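Local coordinates for protein Thiosulfate:glutathione sulfurtransferase (Saccharomyces cerevisiae, PDB 3D1P) that transfers sulfur from thiosulfate to glutathione in mitochondria, producing sulfite and S-sulfanylglutathione, a central intermediate of hydrogen sulfide metabolism, at residues Ser26-Asp29 against Met30-Ile33; Met126-Trp129 against Val130-Gly134. All blocks are in the same frame, centred on the assembly; numbering follows the deposited sequence.

Contact 1. Residues Ser26-Asp29 against Met30-Ile33; sequences SFED and MKRI. With ACT (acetate ion), chain C.
Lys31 reaches back along the first turn of its helix to both Phe27 and Glu28, and its side chain, in the conformer described, one of two, can be followed outward atom by atom. CB packs against the carbonyl oxygens of Phe27 and Glu28. CG then comes over one face of the Phe27 ring, 4.1 Å from the ring centroid, a CH-pi contact, while CD and CE run on past Phe27 CE2. A bend at chi3 (-56°) swings the end of the chain to Glu28, where NZ meets OE2 at 2.6 Å in a salt bridge, on the syn side but 34° out of the carboxylate plane. Lysine suits the place because its methylenes cover an aromatic ring and its ammonium still finds a charge. Next along the helix, Arg32, also one conformer of two, reaches back about one turn, its NH1 making a salt bridge with Asp29 OD1 at 2.8 Å, on the anti side of the oxygen and near the guanidinium plane. Asp29 OD2 accepts from Ser26 N at 3.0 Å from above the carboxylate plane. Ser26 OG accepts from Asp29 N at 3.1 Å and donates to an acetate ion, probably from the crystallisation liquor. Replacing Asp29 with an alanine would probably leave Ser26 N and Arg32 NH1 each without this acidic mate and loosen the start of the helix. Glu28 and Asp29 lie in the first turn, where the helix dipole would probably favour acidic side chains. The reciprocal Ser26–Asp29 bonds form a capping box, with Ser26 as N-cap of helix 27-36 in this rhodanese-like domain.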
# COMPACT_ATOMS: atom_id res chain seq x y z
N SER A 26 -12.03 5.57 -2.51
CA SER A 26 -12.34 5.48 -3.93
C SER A 26 -11.20 6.00 -4.79
O SER A 26 -10.24 6.61 -4.30
CB SER A 26 -13.56 6.33 -4.24
OG SER A 26 -13.21 7.69 -4.05
N PHE A 27 -11.33 5.85 -6.09
CA PHE A 27 -10.38 6.48 -7.03
C PHE A 27 -10.22 7.98 -6.76
O PHE A 27 -9.11 8.48 -6.67
CB PHE A 27 -10.84 6.27 -8.47
CG PHE A 27 -9.93 6.97 -9.44
CD1 PHE A 27 -8.63 6.53 -9.64
CD2 PHE A 27 -10.36 8.08 -10.17
CE1 PHE A 27 -7.77 7.18 -10.49
CE2 PHE A 27 -9.51 8.72 -11.04
CZ PHE A 27 -8.21 8.26 -11.21
N GLU A 28 -11.34 8.71 -6.67
CA GLU A 28 -11.23 10.13 -6.46
C GLU A 28 -10.56 10.46 -5.14
O GLU A 28 -9.76 11.42 -5.04
CB GLU A 28 -12.60 10.80 -6.59
CG GLU A 28 -13.06 10.86 -8.01
CD GLU A 28 -12.29 11.92 -8.87
OE1 GLU A 28 -12.02 12.96 -8.31
OE2 GLU A 28 -12.11 11.64 -10.07
N ASP A 29 -10.85 9.68 -4.09
CA ASP A 29 -10.17 9.87 -2.84
C ASP A 29 -8.65 9.67 -2.98
O ASP A 29 -7.87 10.44 -2.41
CB ASP A 29 -10.67 8.86 -1.81
CG ASP A 29 -12.11 9.04 -1.34
OD1 ASP A 29 -12.64 10.17 -1.40
OD2 ASP A 29 -12.69 7.99 -0.93
N MSE A 30 -8.27 8.63 -3.72
CA MSE A 30 -6.85 8.35 -3.92
C MSE A 30 -6.16 9.43 -4.73
O MSE A 30 -5.02 9.79 -4.45
CB MSE A 30 -6.65 6.98 -4.54
CG MSE A 30 -7.01 5.83 -3.62
SE MSE A 30 -5.97 5.75 -2.01
CE MSE A 30 -4.35 5.33 -2.79
N LYS A 31 -6.79 9.90 -5.79
CA LYS A 31 -6.22 10.96 -6.58
C LYS A 31 -5.83 12.12 -5.65
O LYS A 31 -4.74 12.70 -5.73
CB LYS A 31 -7.25 11.48 -7.58
CG LYS A 31 -7.10 10.94 -8.94
CD LYS A 31 -7.68 11.91 -9.98
CE LYS A 31 -9.13 12.22 -9.69
NZ LYS A 31 -9.86 12.75 -10.91
N ARG A 32 -6.98 12.57 -4.61
CA ARG A 32 -6.74 13.61 -3.65
C ARG A 32 -5.54 13.31 -2.78
O ARG A 32 -4.63 14.13 -2.60
CB ARG A 32 -7.99 13.87 -2.82
CG ARG A 32 -9.02 14.65 -3.61
CD ARG A 32 -10.26 14.96 -2.78
NE ARG A 32 -11.09 13.77 -2.68
CZ ARG A 32 -12.34 13.63 -3.12
NH1 ARG A 32 -12.96 12.44 -2.99
NH2 ARG A 32 -12.98 14.66 -3.66
N ILE A 33 -5.47 12.09 -2.28
CA ILE A 33 -4.38 11.71 -1.37
C ILE A 33 -3.04 11.81 -2.08
O ILE A 33 -2.09 12.38 -1.53
CB ILE A 33 -4.64 10.32 -0.80
CG1 ILE A 33 -5.81 10.40 0.16
CG2 ILE A 33 -3.41 9.74 -0.14
CD1 ILE A 33 -6.43 9.04 0.51
C ACT C . -16.36 9.45 -4.90
O ACT C . -15.38 9.29 -4.10
OXT ACT C . -16.13 9.20 -6.11
CH3 ACT C . -17.65 9.90 -4.40

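Contact 2. Residues Met126-Trp129 against Val130-Gly134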
# COMPACT_ATOMS: atom_id res chain seq x y z
N MSE A 126 -4.95 -1.35 -7.92
CA MSE A 126 -4.39 -0.83 -9.17
C MSE A 126 -5.28 -1.09 -10.36
O MSE A 126 -5.21 -0.35 -11.35
CB MSE A 126 -2.96 -1.35 -9.38
CG MSE A 126 -1.96 -0.76 -8.41
SE MSE A 126 -1.77 1.17 -8.53
CE MSE A 126 -1.07 1.24 -10.33
N ASN A 127 -6.17 -2.09 -10.31
CA ASN A 127 -7.11 -2.26 -11.40
C ASN A 127 -8.00 -1.03 -11.49
O ASN A 127 -8.28 -0.52 -12.57
CB ASN A 127 -7.98 -3.51 -11.20
CG ASN A 127 -7.23 -4.80 -11.41
OD1 ASN A 127 -6.02 -4.84 -11.64
ND2 ASN A 127 -7.99 -5.92 -11.28
N ASP A 128 -8.48 -0.56 -10.33
CA ASP A 128 -9.29 0.64 -10.28
C ASP A 128 -8.51 1.86 -10.76
O ASP A 128 -9.00 2.69 -11.54
CB ASP A 128 -9.82 0.82 -8.87
CG ASP A 128 -10.67 2.07 -8.68
OD1 ASP A 128 -11.91 1.93 -8.64
OD2 ASP A 128 -10.07 3.15 -8.53
N TRP A 129 -7.27 1.98 -10.30
CA TRP A 129 -6.44 3.13 -10.64
C TRP A 129 -6.30 3.23 -12.16
O TRP A 129 -6.55 4.28 -12.77
CB TRP A 129 -5.08 2.99 -9.95
CG TRP A 129 -4.17 4.17 -10.13
CD1 TRP A 129 -3.06 4.22 -10.91
CD2 TRP A 129 -4.23 5.44 -9.43
NE1 TRP A 129 -2.42 5.44 -10.75
CE2 TRP A 129 -3.12 6.19 -9.85
CE3 TRP A 129 -5.10 5.99 -8.47
CZ2 TRP A 129 -2.89 7.49 -9.37
CZ3 TRP A 129 -4.88 7.27 -8.01
CH2 TRP A 129 -3.77 8.00 -8.47
N VAL A 130 -5.89 2.12 -12.79
CA VAL A 130 -5.68 2.11 -14.23
C VAL A 130 -7.01 2.23 -14.97
O VAL A 130 -7.10 2.92 -16.00
CB VAL A 130 -4.89 0.88 -14.64
CG1 VAL A 130 -4.85 0.68 -16.16
CG2 VAL A 130 -3.49 0.96 -14.05
N SER A 131 -8.08 1.62 -14.49
CA SER A 131 -9.38 1.74 -15.14
C SER A 131 -9.81 3.19 -15.29
O SER A 131 -10.46 3.54 -16.28
CB SER A 131 -10.47 1.00 -14.33
OG SER A 131 -10.35 -0.41 -14.45
N HIS A 132 -9.50 4.01 -14.29
CA HIS A 132 -9.89 5.41 -14.27
C HIS A 132 -8.83 6.32 -14.85
O HIS A 132 -9.01 7.54 -14.83
CB HIS A 132 -10.21 5.85 -12.84
CG HIS A 132 -11.41 5.20 -12.25
ND1 HIS A 132 -11.35 4.03 -11.56
CD2 HIS A 132 -12.71 5.57 -12.20
CE1 HIS A 132 -12.55 3.69 -11.14
NE2 HIS A 132 -13.40 4.59 -11.54
N GLY A 133 -7.72 5.77 -15.34
CA GLY A 133 -6.68 6.56 -15.98
C GLY A 133 -5.66 7.17 -15.03
O GLY A 133 -4.91 8.06 -15.44
N GLY A 134 -5.57 6.66 -13.80
CA GLY A 134 -4.63 7.18 -12.86
C GLY A 134 -3.20 7.16 -13.29
O GLY A 134 -2.40 8.02 -12.90
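His132 turns its ring back on the helix so that ND1 donates to the backbone oxygen of Asp128 at 2.7 Å, with the acceptor lying almost in the ring plane. His132 N binds the same Asp128 O at 3.1 Å from the opposite face of its carbonyl, so one residue supplies both donors. CE1 meanwhile lies 3.1 Å from Asp128 OD1, the carboxylate and ring planes being turned 39° apart. Ser131, in the conformer described, one of two, repeats the device a residue earlier: its OG, beside its own backbone N (chi1 -73°), folds back to Asn127 O at 2.8 Å, and its N takes the other face. A hydroxyl and an imidazole N-H thus give two carbonyls of the last turn a second donor. Beyond them, the chain leaves the helix at Gly133, whose positive phi would press a side chain against the preceding carbonyl. Gly134 N closes on Trp129 O at 2.8 Å and Gly133 N on Val130 O at 3.0 Å, the two bonds of a Schellman motif. This brings Gly134 CA over one face of the Trp129 indole, 3.6 Å from the centroid of the five-membered ring; a CB there would collide with CE2, so glycine fits the spot. Farther out, Tyr122 OH hydrogen-bonds Asp128 OD2 and thereby holds the carboxylate. Trp129 rests on Met30 and Val34 of helix 27-36, while backbone bonds join Met126 to Cys98 and Asn127 to Ala99, tying helix 125-131 to the loop after strand 93-97.

Contacts 1 and 2, far apart in sequence, sit with their centres about 11 Å from each other and meet through the start of helix 27-36 and the last turns of helix 125-131. Phe27 is the main go-between: its ring stacks on that of His132 and meets Trp129 with the planes at about 60°, CE1 coming within 3.6 Å of Trp129 CE3. Met30 CB adds a packing contact of 3.9 Å to Trp129 CZ3. The catalytic cysteine, Cys98, which forms the persulfide intermediate during catalysis, is nearer contact 2, about 7 Å from the side chain of Met126 against about 12 Å from that of Met30 in contact 1.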